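Local coordinates for protein formate-dependent phosphoribosylglycinamide formyltransferase (Mycobacterium tuberculosis H37Rv, PDB 6KHR) that is an enzyme of the ATP-grasp superfamily, built as a paired assembly of two chains, each of mixed helix and strand architecture, at residues A[166-171]-A[217-222]. Residues are numbered along the deposited sequence; the frame is centred on the assembly and turned at random.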
loop_
_atom_site.group_PDB
_atom_site.type_symbol
_atom_site.label_atom_id
_atom_site.label_comp_id
_atom_site.label_asym_id
_atom_site.label_seq_id
_atom_site.Cartn_x
_atom_site.Cartn_y
_atom_site.Cartn_z
ATOM N N GLY A 166 -40.967 21.655 -11.967
ATOM C CA GLY A 166 -40.829 21.469 -13.418
ATOM C C GLY A 166 -40.189 20.142 -13.730
ATOM O O GLY A 166 -40.101 19.347 -12.840
ATOM N N PHE A 167 -39.738 19.903 -14.946
ATOM C CA PHE A 167 -39.206 18.545 -15.183
ATOM C C PHE A 167 -37.795 18.623 -15.747
ATOM O O PHE A 167 -37.466 19.653 -16.285
ATOM C CB PHE A 167 -40.181 17.803 -16.091
ATOM C CG PHE A 167 -41.439 17.387 -15.386
ATOM C CD1 PHE A 167 -41.463 16.253 -14.608
ATOM C CD2 PHE A 167 -42.592 18.135 -15.494
ATOM C CE1 PHE A 167 -42.617 15.877 -13.954
ATOM C CE2 PHE A 167 -43.744 17.752 -14.844
ATOM C CZ PHE A 167 -43.755 16.624 -14.077
ATOM N N PRO A 168 -36.973 17.556 -15.678
ATOM C CA PRO A 168 -37.342 16.320 -15.010
ATOM C C PRO A 168 -37.103 16.372 -13.508
ATOM O O PRO A 168 -36.425 17.247 -13.080
ATOM C CB PRO A 168 -36.308 15.326 -15.512
ATOM C CG PRO A 168 -35.115 16.180 -15.728
ATOM C CD PRO A 168 -35.673 17.459 -16.305
ATOM N N LEU A 169 -37.691 15.411 -12.796
ATOM C CA LEU A 169 -37.544 15.239 -11.332
ATOM C C LEU A 169 -36.911 13.879 -11.074
ATOM O O LEU A 169 -36.867 13.053 -11.968
ATOM C CB LEU A 169 -38.910 15.312 -10.672
ATOM C CG LEU A 169 -39.295 16.692 -10.180
ATOM C CD1 LEU A 169 -40.627 16.654 -9.466
ATOM C CD2 LEU A 169 -38.231 17.224 -9.261
ATOM N N LEU A 170 -36.450 13.668 -9.862
ATOM C CA LEU A 170 -35.725 12.427 -9.552
ATOM C C LEU A 170 -36.415 11.794 -8.365
ATOM O O LEU A 170 -35.855 11.825 -7.294
ATOM C CB LEU A 170 -34.315 12.851 -9.156
ATOM C CG LEU A 170 -33.194 12.156 -9.901
ATOM C CD1 LEU A 170 -33.301 10.654 -9.720
ATOM C CD2 LEU A 170 -33.238 12.540 -11.365
ATOM N N VAL A 171 -37.597 11.242 -8.569
ATOM C CA VAL A 171 -38.311 10.674 -7.402
ATOM C C VAL A 171 -37.578 9.425 -6.944
ATOM O O VAL A 171 -37.382 8.540 -7.723
ATOM C CB VAL A 171 -39.788 10.405 -7.682
ATOM C CG1 VAL A 171 -39.945 9.195 -8.567
ATOM C CG2 VAL A 171 -40.514 10.189 -6.375
ATOM N N GLU A 217 -35.964 15.326 -6.194
ATOM C CA GLU A 217 -34.810 16.142 -6.551
ATOM C C GLU A 217 -34.999 16.735 -7.937
ATOM O O GLU A 217 -35.391 16.030 -8.873
ATOM C CB GLU A 217 -33.512 15.332 -6.518
ATOM C CG GLU A 217 -32.927 15.139 -5.130
ATOM C CD GLU A 217 -31.485 14.673 -5.170
ATOM O OE1 GLU A 217 -31.207 13.525 -4.757
ATOM O OE2 GLU A 217 -30.628 15.458 -5.625
ATOM N N SER A 218 -34.733 18.030 -8.064
ATOM C CA SER A 218 -34.612 18.643 -9.375
ATOM C C SER A 218 -33.276 18.253 -9.987
ATOM O O SER A 218 -32.264 18.149 -9.288
ATOM C CB SER A 218 -34.728 20.161 -9.281
ATOM O OG SER A 218 -36.085 20.552 -9.307
ATOM N N VAL A 219 -33.282 18.028 -11.297
ATOM C CA VAL A 219 -32.109 17.529 -11.998
ATOM C C VAL A 219 -31.338 18.692 -12.597
ATOM O O VAL A 219 -31.912 19.570 -13.255
ATOM C CB VAL A 219 -32.507 16.528 -13.080
ATOM C CG1 VAL A 219 -31.261 15.893 -13.667
ATOM C CG2 VAL A 219 -33.379 15.500 -12.476
ATOM N N VAL A 220 -30.030 18.690 -12.367
ATOM C CA VAL A 220 -29.144 19.768 -12.777
ATOM C C VAL A 220 -28.094 19.206 -13.720
ATOM O O VAL A 220 -27.734 18.029 -13.656
ATOM C CB VAL A 220 -28.468 20.452 -11.569
ATOM C CG1 VAL A 220 -28.158 21.902 -11.900
ATOM C CG2 VAL A 220 -29.337 20.342 -10.324
ATOM N N GLU A 221 -27.600 20.061 -14.600
ATOM C CA GLU A 221 -26.559 19.635 -15.521
ATOM C C GLU A 221 -25.251 19.451 -14.762
ATOM O O GLU A 221 -24.909 20.246 -13.880
ATOM C CB GLU A 221 -26.399 20.656 -16.640
ATOM C CG GLU A 221 -25.565 20.165 -17.793
ATOM C CD GLU A 221 -25.276 21.266 -18.795
ATOM O OE1 GLU A 221 -25.231 22.445 -18.374
ATOM O OE2 GLU A 221 -25.102 20.951 -19.995
ATOM N N ILE A 222 -24.531 18.382 -15.087
ATOM C CA ILE A 222 -23.315 18.018 -14.375
ATOM C C ILE A 222 -22.224 17.683 -15.380
ATOM O O ILE A 222 -22.462 16.959 -16.351
ATOM C CB ILE A 222 -23.547 16.840 -13.411
ATOM C CG1 ILE A 222 -24.608 17.216 -12.387
ATOM C CG2 ILE A 222 -22.260 16.473 -12.674
ATOM C CD1 ILE A 222 -25.120 16.050 -11.617
#
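P168 CG, the tip of the pyrrolidine ring, touches V219, 3.7 Å from V219 CB, and the two side chains cross at about a right angle. A cis peptide bond precedes the proline. In V219, CG1 is anti to the backbone N (chi1 -173°), while CG2, anti to the carbonyl carbon, is the branch that approaches P168 O, at 3.6 Å. Farther along, L170 N gives a weak, bent hydrogen bond to E217 O (2.8 Å, 124° at the hydrogen), and L169 CA makes a CA-H...O contact with the same oxygen at 3.4 Å. L170 CB also rests against E217 CB, 3.7 Å away. A single beta bridge pairs L169 with S218; beyond it, S218 bonds by its backbone to P148 and L169 to V185. The contact sits beside the start of strand 172-173 and the end of strand 214-217, antiparallel neighbours in the small three-stranded sheet of the ATP-grasp region. E217 O thus takes one weak N-H bond and a CA-H contact, with apolar contacts of P168 and L170 beside it, so the pairing, limited to a single bridge, is probably loosely held here.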